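Local coordinates for hypothetical protein Atu2299 (Agrobacterium tumefaciens, PDB 2HLY), which is of unknown function but belongs to the DUF2026 family, which is grouped with the papain-like peptidases of clan CA and may therefore share their fold, at residues A[8-11]-A[12-16]; A[44-47]-A[48-52]; A[101-104]-A[105-108]; A[166-169]-A[170-174]. All blocks are in the same frame, centred on the assembly; numbering follows the deposited sequence.

Contact 1 of 4, residues A[8-11]-A[12-16]; sequences IKQT and DYFRI
The ring of Tyr-13 is met at its edge, near its own plane, by Gln-10 O and by the methyl CD1 of Ile-8, which also lies 3.6 Å from Tyr-13 CB. The Phe-14 ring is met differently: the Gln-10 side chain runs alongside it, pointing the same way, with CG 3.5 Å from Phe-14 CE2 and the amide plane turned 70° from the ring, so the amide is far from stacked. Gln-10 is drawn out to its full length, which lays NE2 3.5 Å from the same Phe-14 CE2. These pairs dress the first turn of helix 10-24, where Lys-9 holds the N-cap position and its carbonyl O receives Tyr-13 N at 2.9 Å with a nearly straight N-H...O angle of 164°. Asp-12, at the third position of the helix, offers OD2 to a water 2.6 Å away that also accepts from Lys-9 N. This imitates, through water, one half of a capping box; the N-cap lysine offers no return bond to Asp-12 N. A second water ties OD2 to Lys-9 NZ; the opposite charges themselves stay 4.9 Å apart between Lys-9 NZ and Asp-12 OD2, and their attraction is probably screened. The other carboxylate oxygen, OD1, accepts from Ser-176 N. Tyr-13 swings its ring away from its own backbone N (chi1 168°), and the hydroxyl at its far end bonds to Asp-100 O and Phe-120 N. Further along, Ile-8 CD1 reaches Ile-16 CD1 at 4.0 Å, while water joins Thr-11 OG1 to Arg-15 NE and Arg-15 NH1 bonds to the carbonyls of Arg-174 and Lys-178.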
loop_
_atom_site.group_PDB
_atom_site.type_symbol
_atom_site.label_atom_id
_atom_site.label_comp_id
_atom_site.label_asym_id
_atom_site.label_seq_id
_atom_site.Cartn_x
_atom_site.Cartn_y
_atom_site.Cartn_z
ATOM N N ILE A 8 12.830 3.979 2.720
ATOM C CA ILE A 8 12.427 5.124 1.913
ATOM C C ILE A 8 12.107 6.313 2.792
ATOM O O ILE A 8 11.516 6.167 3.880
ATOM C CB ILE A 8 11.259 4.801 0.964
ATOM C CG1 ILE A 8 10.037 4.360 1.733
ATOM C CG2 ILE A 8 11.643 3.674 -0.004
ATOM C CD1 ILE A 8 8.767 4.222 0.816
ATOM N N LYS A 9 12.542 7.490 2.345
ATOM C CA LYS A 9 12.222 8.721 3.058
ATOM C C LYS A 9 10.700 8.900 3.143
ATOM O O LYS A 9 9.971 8.523 2.219
ATOM C CB LYS A 9 12.839 9.936 2.359
ATOM C CG LYS A 9 14.332 10.021 2.452
ATOM C CD LYS A 9 14.767 11.342 1.862
ATOM C CE LYS A 9 16.230 11.362 1.520
ATOM N NZ LYS A 9 16.454 12.541 0.633
ATOM N N GLN A 10 10.236 9.500 4.240
ATOM C CA GLN A 10 8.791 9.742 4.423
ATOM C C GLN A 10 8.198 10.465 3.212
ATOM O O GLN A 10 7.135 10.097 2.695
ATOM C CB GLN A 10 8.517 10.510 5.724
ATOM C CG GLN A 10 7.044 10.822 5.897
ATOM C CD GLN A 10 6.716 11.495 7.212
ATOM O OE1 GLN A 10 6.913 10.917 8.283
ATOM N NE2 GLN A 10 6.186 12.706 7.135
ATOM N N THR A 11 8.884 11.502 2.746
ATOM C CA THR A 11 8.330 12.280 1.662
ATOM C C THR A 11 8.170 11.438 0.394
ATOM O O THR A 11 7.201 11.605 -0.352
ATOM C CB THR A 11 9.136 13.580 1.419
ATOM O OG1 THR A 11 8.343 14.487 0.638
ATOM C CG2 THR A 11 10.489 13.291 0.765
ATOM N N ASP A 12 9.101 10.509 0.183
ATOM C CA ASP A 12 9.074 9.635 -0.999
ATOM C C ASP A 12 8.009 8.540 -0.857
ATOM O O ASP A 12 7.361 8.138 -1.832
ATOM C CB ASP A 12 10.471 9.065 -1.250
ATOM C CG ASP A 12 11.450 10.138 -1.725
ATOM O OD1 ASP A 12 11.012 11.036 -2.480
ATOM O OD2 ASP A 12 12.645 10.088 -1.350
ATOM N N TYR A 13 7.824 8.066 0.364
ATOM C CA TYR A 13 6.708 7.168 0.648
ATOM C C TYR A 13 5.398 7.838 0.237
ATOM O O TYR A 13 4.547 7.222 -0.408
ATOM C CB TYR A 13 6.691 6.831 2.134
ATOM C CG TYR A 13 5.426 6.131 2.612
ATOM C CD1 TYR A 13 5.384 4.739 2.780
ATOM C CD2 TYR A 13 4.290 6.867 2.942
ATOM C CE1 TYR A 13 4.227 4.099 3.244
ATOM C CE2 TYR A 13 3.133 6.240 3.398
ATOM C CZ TYR A 13 3.116 4.865 3.569
ATOM O OH TYR A 13 1.963 4.293 4.067
ATOM N N PHE A 14 5.213 9.102 0.623
ATOM C CA PHE A 14 4.002 9.802 0.231
ATOM C C PHE A 14 3.899 10.000 -1.283
ATOM O O PHE A 14 2.811 9.914 -1.834
ATOM C CB PHE A 14 3.864 11.124 0.990
ATOM C CG PHE A 14 3.498 10.961 2.443
ATOM C CD1 PHE A 14 2.502 10.065 2.842
ATOM C CD2 PHE A 14 4.147 11.725 3.424
ATOM C CE1 PHE A 14 2.151 9.939 4.197
ATOM C CE2 PHE A 14 3.802 11.594 4.773
ATOM C CZ PHE A 14 2.810 10.700 5.154
ATOM N N ARG A 15 5.021 10.272 -1.953
ATOM C CA ARG A 15 5.014 10.349 -3.435
ATOM C C ARG A 15 4.473 9.049 -4.028
ATOM O O ARG A 15 3.655 9.064 -4.969
ATOM C CB ARG A 15 6.424 10.602 -3.964
ATOM C CG ARG A 15 6.888 12.038 -3.715
ATOM C CD ARG A 15 8.256 12.288 -4.365
ATOM N NE ARG A 15 8.583 13.710 -4.299
ATOM C CZ ARG A 15 9.244 14.383 -5.242
ATOM N NH1 ARG A 15 9.683 13.769 -6.339
ATOM N NH2 ARG A 15 9.469 15.678 -5.078
ATOM N N ILE A 16 4.914 7.923 -3.474
ATOM C CA ILE A 16 4.501 6.607 -3.991
ATOM C C ILE A 16 3.003 6.396 -3.772
ATOM O O ILE A 16 2.266 6.029 -4.693
ATOM C CB ILE A 16 5.334 5.454 -3.370
ATOM C CG1 ILE A 16 6.791 5.568 -3.837
ATOM C CG2 ILE A 16 4.742 4.088 -3.751
ATOM C CD1 ILE A 16 7.783 4.663 -3.077
HETATM O O HOH W 1 13.550 7.831 -0.444
HETATM O O HOH W 2 14.617 11.741 -1.800
HETATM O O HOH W 3 8.732 15.294 -1.988
#

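Contact 2 of 4, residues A[44-47]-A[48-52]; sequences FILQ and QHYKV
The C-terminal end of helix 31-50 carries its last side-chain pairs here, before the chain turns toward strand 54-58. Gln-48 folds over the Phe-44 ring: its CG stands 3.9 Å from the ring centroid, 21° off the normal and displaced toward the rim, making a CH-pi contact. A bend at chi2 (-66°) carries the Gln-48 amide out past the rim on the same side, tilted 41° to the ring. One water stitches the neighbouring amides together, donating to Gln-47 OE1 at 2.7 Å and accepting from Gln-48 NE2 at 2.9 Å; the other end of the Gln-47 amide, NE2, bonds to Ala-54 O. On the inner side Leu-46 CD2 touches Tyr-50 CD2 at 3.8 Å, and Leu-46 CB meets Val-52 CG2 at 4.1 Å. The helical hydrogen bonding fades as the chain leaves: His-49 N reaches Ile-45 O at 2.8 Å, whereas the bond of Lys-51 N to Gln-47 O is weak, stretched to 3.3 Å. Lys-51 takes a positive phi, and the chain then curls back far enough for Gln-47 CA to make a CA-H...O contact with Val-52 O. The His-49 imidazole turns its edge to Ile-45 O and is fixed from outside, NE2 being hydrogen-bonded to Ala-170 O while Phe-173 meets it edge-to-face. Lys-175 lies against Tyr-50 as a cation-pi partner and also donates to His-49 O.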
loop_
_atom_site.group_PDB
_atom_site.type_symbol
_atom_site.label_atom_id
_atom_site.label_comp_id
_atom_site.label_asym_id
_atom_site.label_seq_id
_atom_site.Cartn_x
_atom_site.Cartn_y
_atom_site.Cartn_z
ATOM N N PHE A 44 6.892 -2.847 -6.935
ATOM C CA PHE A 44 7.522 -2.636 -8.244
ATOM C C PHE A 44 8.374 -1.371 -8.233
ATOM O O PHE A 44 9.517 -1.359 -8.709
ATOM C CB PHE A 44 6.454 -2.563 -9.329
ATOM C CG PHE A 44 7.012 -2.467 -10.728
ATOM C CD1 PHE A 44 7.919 -3.416 -11.209
ATOM C CD2 PHE A 44 6.601 -1.437 -11.574
ATOM C CE1 PHE A 44 8.433 -3.312 -12.521
ATOM C CE2 PHE A 44 7.109 -1.336 -12.873
ATOM C CZ PHE A 44 8.015 -2.267 -13.338
ATOM N N ILE A 45 7.821 -0.301 -7.674
ATOM C CA ILE A 45 8.554 0.947 -7.583
ATOM C C ILE A 45 9.815 0.761 -6.720
ATOM O O ILE A 45 10.902 1.243 -7.066
ATOM C CB ILE A 45 7.649 2.069 -7.034
ATOM C CG1 ILE A 45 6.595 2.421 -8.088
ATOM C CG2 ILE A 45 8.494 3.280 -6.591
ATOM C CD1 ILE A 45 5.432 3.337 -7.578
ATOM N N LEU A 46 9.692 0.033 -5.610
ATOM C CA LEU A 46 10.869 -0.217 -4.784
ATOM C C LEU A 46 11.940 -1.013 -5.526
ATOM O O LEU A 46 13.126 -0.701 -5.430
ATOM C CB LEU A 46 10.487 -0.934 -3.492
ATOM C CG LEU A 46 9.653 -0.102 -2.522
ATOM C CD1 LEU A 46 9.227 -0.999 -1.364
ATOM C CD2 LEU A 46 10.435 1.115 -2.020
ATOM N N GLN A 47 11.515 -2.054 -6.236
ATOM C CA GLN A 47 12.440 -2.848 -7.043
ATOM C C GLN A 47 13.164 -1.969 -8.065
ATOM O O GLN A 47 14.390 -2.035 -8.200
ATOM C CB GLN A 47 11.678 -3.937 -7.770
ATOM C CG GLN A 47 11.240 -5.052 -6.851
ATOM C CD GLN A 47 10.170 -5.913 -7.487
ATOM O OE1 GLN A 47 9.968 -5.886 -8.712
ATOM N NE2 GLN A 47 9.472 -6.678 -6.665
ATOM N N GLN A 48 12.399 -1.139 -8.767
ATOM C CA GLN A 48 12.922 -0.365 -9.903
ATOM C C GLN A 48 13.754 0.844 -9.502
ATOM O O GLN A 48 14.737 1.171 -10.182
ATOM C CB GLN A 48 11.773 0.066 -10.832
ATOM C CG GLN A 48 11.131 -1.075 -11.595
ATOM C CD GLN A 48 12.095 -1.701 -12.582
ATOM O OE1 GLN A 48 12.830 -0.997 -13.267
ATOM N NE2 GLN A 48 12.116 -3.035 -12.637
ATOM N N HIS A 49 13.365 1.512 -8.415
ATOM C CA HIS A 49 14.036 2.747 -7.972
ATOM C C HIS A 49 15.007 2.614 -6.804
ATOM O O HIS A 49 15.895 3.468 -6.650
ATOM C CB HIS A 49 12.996 3.803 -7.619
ATOM C CG HIS A 49 12.286 4.356 -8.807
ATOM N ND1 HIS A 49 12.678 5.523 -9.426
ATOM C CD2 HIS A 49 11.218 3.897 -9.498
ATOM C CE1 HIS A 49 11.855 5.776 -10.430
ATOM N NE2 HIS A 49 10.965 4.801 -10.499
ATOM N N TYR A 50 14.825 1.582 -5.982
ATOM C CA TYR A 50 15.636 1.398 -4.764
ATOM C C TYR A 50 16.495 0.138 -4.801
ATOM O O TYR A 50 17.356 -0.060 -3.930
ATOM C CB TYR A 50 14.741 1.383 -3.509
ATOM C CG TYR A 50 14.109 2.715 -3.213
ATOM C CD1 TYR A 50 14.653 3.559 -2.241
ATOM C CD2 TYR A 50 12.981 3.152 -3.914
ATOM C CE1 TYR A 50 14.097 4.808 -1.971
ATOM C CE2 TYR A 50 12.413 4.376 -3.646
ATOM C CZ TYR A 50 12.969 5.209 -2.668
ATOM O OH TYR A 50 12.396 6.437 -2.419
ATOM N N LYS A 51 16.260 -0.709 -5.810
ATOM C CA LYS A 51 17.097 -1.888 -6.074
ATOM C C LYS A 51 17.116 -2.821 -4.886
ATOM O O LYS A 51 18.154 -3.386 -4.539
ATOM C CB LYS A 51 18.536 -1.487 -6.441
ATOM C CG LYS A 51 18.628 -0.359 -7.446
ATOM C CD LYS A 51 18.011 -0.734 -8.769
ATOM C CE LYS A 51 19.018 -1.458 -9.655
ATOM N NZ LYS A 51 18.397 -1.832 -10.950
ATOM N N VAL A 52 15.965 -2.955 -4.247
ATOM C CA VAL A 52 15.818 -3.916 -3.169
ATOM C C VAL A 52 14.839 -4.982 -3.602
ATOM O O VAL A 52 13.993 -4.754 -4.461
ATOM C CB VAL A 52 15.328 -3.235 -1.874
ATOM C CG1 VAL A 52 16.403 -2.279 -1.340
ATOM C CG2 VAL A 52 14.013 -2.483 -2.126
HETATM O O HOH W 4 11.118 -5.242 -11.028
#

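Contact 3 of 4, residues A[101-104]-A[105-108]; sequences FMAP and AFSE
Phe-106 lays one ring face squarely across the backbone of Ala-103, whose CA stands 3.6 Å from the ring centroid and only 8° off its normal, a CH-pi contact centred almost perfectly. The methyl of Ala-103 lies farther toward the rim, with CB 3.9 Å from Phe-106 CE2. Met-102 approaches at about a right angle to the aromatic side chain and touches it with its CG, 3.9 Å from Phe-106 CE1; the same methylene lies 4.1 Å from Ala-105 CB, so one carbon serves two neighbours. The ring reaches back over the preceding turn because its CG is anti to the carbonyl carbon (chi1 -73°). Beneath it runs a short 3-10 segment in which Ala-105 N donates to Met-102 O at 2.8 Å and Phe-106 N to Ala-103 O at 3.0 Å. The second donor sits above the carbonyl plane, 59° out of it, away from the lone-pair directions. A type I beta turn from Ala-105 to Glu-108 overlaps its end, sharing Ala-105, and is closed by Glu-108 N and Ala-105 O; Ser-107 OG is hydrogen-bonded to Val-115 O. This pair of tight turns occupies the loop between strands 97-100 and 120-123. Met-102 packs on Ala-34, Ser-35 and Phe-38 of helix 31-50, Pro-104 rests on Tyr-17 of helix 10-24, and the Phe-106 ring meets Phe-72, at the end of strand 68-72.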
loop_
_atom_site.group_PDB
_atom_site.type_symbol
_atom_site.label_atom_id
_atom_site.label_comp_id
_atom_site.label_asym_id
_atom_site.label_seq_id
_atom_site.Cartn_x
_atom_site.Cartn_y
_atom_site.Cartn_z
ATOM N N PHE A 101 1.751 0.833 1.779
ATOM C CA PHE A 101 1.532 2.078 1.031
ATOM C C PHE A 101 0.074 2.536 1.033
ATOM O O PHE A 101 -0.194 3.662 0.623
ATOM C CB PHE A 101 2.022 1.942 -0.414
ATOM C CG PHE A 101 3.502 1.844 -0.528
ATOM C CD1 PHE A 101 4.285 2.974 -0.357
ATOM C CD2 PHE A 101 4.116 0.631 -0.847
ATOM C CE1 PHE A 101 5.684 2.887 -0.466
ATOM C CE2 PHE A 101 5.513 0.547 -0.962
ATOM C CZ PHE A 101 6.287 1.682 -0.792
ATOM N N MET A 102 -0.851 1.671 1.468
ATOM C CA MET A 102 -2.258 2.044 1.534
ATOM C C MET A 102 -2.569 2.867 2.782
ATOM O O MET A 102 -3.654 3.423 2.888
ATOM C CB MET A 102 -3.160 0.796 1.519
ATOM C CG MET A 102 -4.628 1.126 1.305
ATOM S SD MET A 102 -5.540 -0.410 1.172
ATOM C CE MET A 102 -7.231 0.184 1.433
ATOM N N ALA A 103 -1.636 2.918 3.740
ATOM C CA ALA A 103 -1.974 3.470 5.052
ATOM C C ALA A 103 -2.633 4.863 5.013
ATOM O O ALA A 103 -3.565 5.122 5.799
ATOM C CB ALA A 103 -0.759 3.441 6.010
ATOM N N PRO A 104 -2.157 5.778 4.134
ATOM C CA PRO A 104 -2.835 7.101 4.089
ATOM C C PRO A 104 -4.330 7.038 3.725
ATOM O O PRO A 104 -5.063 8.009 3.983
ATOM C CB PRO A 104 -2.021 7.882 3.035
ATOM C CG PRO A 104 -0.646 7.211 3.063
ATOM C CD PRO A 104 -0.987 5.741 3.233
ATOM N N ALA A 105 -4.771 5.926 3.144
ATOM C CA ALA A 105 -6.161 5.740 2.752
ATOM C C ALA A 105 -7.002 5.081 3.843
ATOM O O ALA A 105 -8.197 4.837 3.638
ATOM C CB ALA A 105 -6.236 4.925 1.463
ATOM N N PHE A 106 -6.392 4.772 4.988
ATOM C CA PHE A 106 -7.111 4.055 6.048
ATOM C C PHE A 106 -8.233 4.872 6.693
ATOM O O PHE A 106 -9.029 4.327 7.459
ATOM C CB PHE A 106 -6.159 3.559 7.132
ATOM C CG PHE A 106 -5.288 2.387 6.722
ATOM C CD1 PHE A 106 -5.516 1.664 5.546
ATOM C CD2 PHE A 106 -4.248 1.988 7.553
ATOM C CE1 PHE A 106 -4.695 0.573 5.213
ATOM C CE2 PHE A 106 -3.437 0.893 7.225
ATOM C CZ PHE A 106 -3.657 0.202 6.059
ATOM N N SER A 107 -8.295 6.170 6.412
ATOM C CA SER A 107 -9.421 6.979 6.900
ATOM C C SER A 107 -10.751 6.555 6.276
ATOM O O SER A 107 -11.808 6.704 6.893
ATOM C CB SER A 107 -9.172 8.450 6.627
ATOM O OG SER A 107 -7.850 8.787 7.010
ATOM N N GLU A 108 -10.704 6.052 5.048
ATOM C CA GLU A 108 -11.914 5.654 4.341
ATOM C C GLU A 108 -12.394 4.331 4.896
ATOM O O GLU A 108 -11.608 3.399 5.072
ATOM C CB GLU A 108 -11.645 5.502 2.851
ATOM C CG GLU A 108 -11.026 6.715 2.199
ATOM C CD GLU A 108 -10.867 6.543 0.697
ATOM O OE1 GLU A 108 -11.817 6.052 0.045
ATOM O OE2 GLU A 108 -9.791 6.905 0.170
#

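Contact 4 of 4, residues A[166-169]-A[170-174]; sequences ASVA and ANWFR
Ser-167 O is gripped twice by Asn-171, once by the backbone N and once by the side-chain ND2, each 3.0 Å from the oxygen. The side-chain donor, ND2, comes from above the carbonyl plane, 44° out of it. A chi1 of -79° folds the Asn-171 amide back along the helix, where ND2 also comes within 3.6 Å of Ser-167 OG. One residue on, Trp-172 N bonds to Val-168 O at 2.8 Å, and the indole lies obliquely to the Val-168 side chain, CE3 and CG1 being 4.4 Å apart. Phe-173 N closes the last turn of helix 160-172 on Ala-169 O at 3.1 Å with a straight N-H...O angle of 171°, although Phe-173 itself already departs from helical backbone angles. Farther out, Leu-184 of strand 183-187 packs on both Val-168 and Trp-172, and Met-180 and Leu-198 also touch the indole, whose NE1 donates to Ala-181 O. The chemistry divides by side of the helix: the buried indole has its one polar atom satisfied by a carbonyl, while on the exposed side Asn-171 turns its amide back on its own helix, adding a second donor to an oxygen that the backbone already uses.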
loop_
_atom_site.group_PDB
_atom_site.type_symbol
_atom_site.label_atom_id
_atom_site.label_comp_id
_atom_site.label_asym_id
_atom_site.label_seq_id
_atom_site.Cartn_x
_atom_site.Cartn_y
_atom_site.Cartn_z
ATOM N N ALA A 166 1.233 -0.233 -13.946
ATOM C CA ALA A 166 2.457 -0.356 -13.134
ATOM C C ALA A 166 3.635 0.359 -13.798
ATOM O O ALA A 166 4.465 1.015 -13.132
ATOM C CB ALA A 166 2.801 -1.807 -12.921
ATOM N N SER A 167 3.722 0.204 -15.116
ATOM C CA SER A 167 4.753 0.897 -15.880
ATOM C C SER A 167 4.603 2.408 -15.690
ATOM O O SER A 167 5.579 3.107 -15.415
ATOM C CB SER A 167 4.668 0.514 -17.360
ATOM O OG SER A 167 5.606 1.251 -18.138
ATOM N N VAL A 168 3.371 2.902 -15.801
ATOM C CA VAL A 168 3.126 4.336 -15.626
ATOM C C VAL A 168 3.570 4.786 -14.228
ATOM O O VAL A 168 4.250 5.812 -14.086
ATOM C CB VAL A 168 1.644 4.713 -15.895
ATOM C CG1 VAL A 168 1.378 6.185 -15.543
ATOM C CG2 VAL A 168 1.290 4.417 -17.363
ATOM N N ALA A 169 3.209 3.990 -13.219
ATOM C CA ALA A 169 3.570 4.273 -11.831
ATOM C C ALA A 169 5.079 4.408 -11.659
ATOM O O ALA A 169 5.561 5.377 -11.072
ATOM C CB ALA A 169 3.033 3.206 -10.900
ATOM N N ALA A 170 5.824 3.429 -12.173
ATOM C CA ALA A 170 7.286 3.445 -12.021
ATOM C C ALA A 170 7.915 4.612 -12.765
ATOM O O ALA A 170 8.964 5.127 -12.379
ATOM C CB ALA A 170 7.887 2.132 -12.483
ATOM N N ASN A 171 7.278 5.029 -13.846
ATOM C CA ASN A 171 7.827 6.120 -14.642
ATOM C C ASN A 171 7.425 7.518 -14.164
ATOM O O ASN A 171 8.142 8.499 -14.431
ATOM C CB ASN A 171 7.529 5.863 -16.105
ATOM C CG ASN A 171 8.496 4.855 -16.690
ATOM O OD1 ASN A 171 9.683 5.134 -16.822
ATOM N ND2 ASN A 171 8.006 3.672 -17.004
ATOM N N TRP A 172 6.317 7.599 -13.431
ATOM C CA TRP A 172 5.832 8.847 -12.828
ATOM C C TRP A 172 6.650 9.186 -11.570
ATOM O O TRP A 172 7.068 10.335 -11.371
ATOM C CB TRP A 172 4.369 8.698 -12.424
ATOM C CG TRP A 172 3.579 9.993 -12.369
ATOM C CD1 TRP A 172 4.064 11.283 -12.322
ATOM C CD2 TRP A 172 2.158 10.092 -12.326
ATOM N NE1 TRP A 172 3.003 12.182 -12.294
ATOM C CE2 TRP A 172 1.828 11.475 -12.275
ATOM C CE3 TRP A 172 1.120 9.143 -12.337
ATOM C CZ2 TRP A 172 0.502 11.926 -12.251
ATOM C CZ3 TRP A 172 -0.197 9.588 -12.300
ATOM C CH2 TRP A 172 -0.494 10.977 -12.249
ATOM N N PHE A 173 6.846 8.185 -10.711
ATOM C CA PHE A 173 7.585 8.383 -9.467
ATOM C C PHE A 173 9.017 8.853 -9.710
ATOM O O PHE A 173 9.709 8.287 -10.546
ATOM C CB PHE A 173 7.610 7.088 -8.642
ATOM C CG PHE A 173 8.510 7.177 -7.438
ATOM C CD1 PHE A 173 8.090 7.868 -6.295
ATOM C CD2 PHE A 173 9.796 6.643 -7.469
ATOM C CE1 PHE A 173 8.927 7.971 -5.191
ATOM C CE2 PHE A 173 10.649 6.752 -6.377
ATOM C CZ PHE A 173 10.214 7.420 -5.225
ATOM N N ARG A 174 9.438 9.876 -8.959
ATOM C CA ARG A 174 10.831 10.337 -8.899
ATOM C C ARG A 174 11.142 10.579 -7.433
ATOM O O ARG A 174 10.270 11.041 -6.684
ATOM C CB ARG A 174 11.026 11.650 -9.669
ATOM C CG ARG A 174 10.772 11.540 -11.157
ATOM C CD ARG A 174 10.781 12.884 -11.861
ATOM N NE ARG A 174 10.304 12.659 -13.223
ATOM C CZ ARG A 174 11.087 12.549 -14.295
ATOM N NH1 ARG A 174 10.541 12.320 -15.485
ATOM N NH2 ARG A 174 12.402 12.698 -14.192
#

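In the fold
The four contacts follow one another along the chain without interleaving, yet three converge in space. Contact 1, at the start of helix 10-24, lies about 13 Å centre to centre from contact 2, at the end of helix 31-50; contact 4, finishing helix 160-172, is about 14 Å from contact 1 and 11 Å from contact 2. Ile-16, Ile-45 and Phe-173 meet between these three helix ends. Contact 3 is nearest the chain's centre; it touches contact 1 through Phe-101, Ala-103 and Pro-104, and contact 2 through Phe-101 on Leu-46. Contacts 1 to 3 thus bring helices 10-24 and 31-50 against the loop leaving strand 97-100, with helix 160-172 beside them, an arrangement consistent with papain-like kinship.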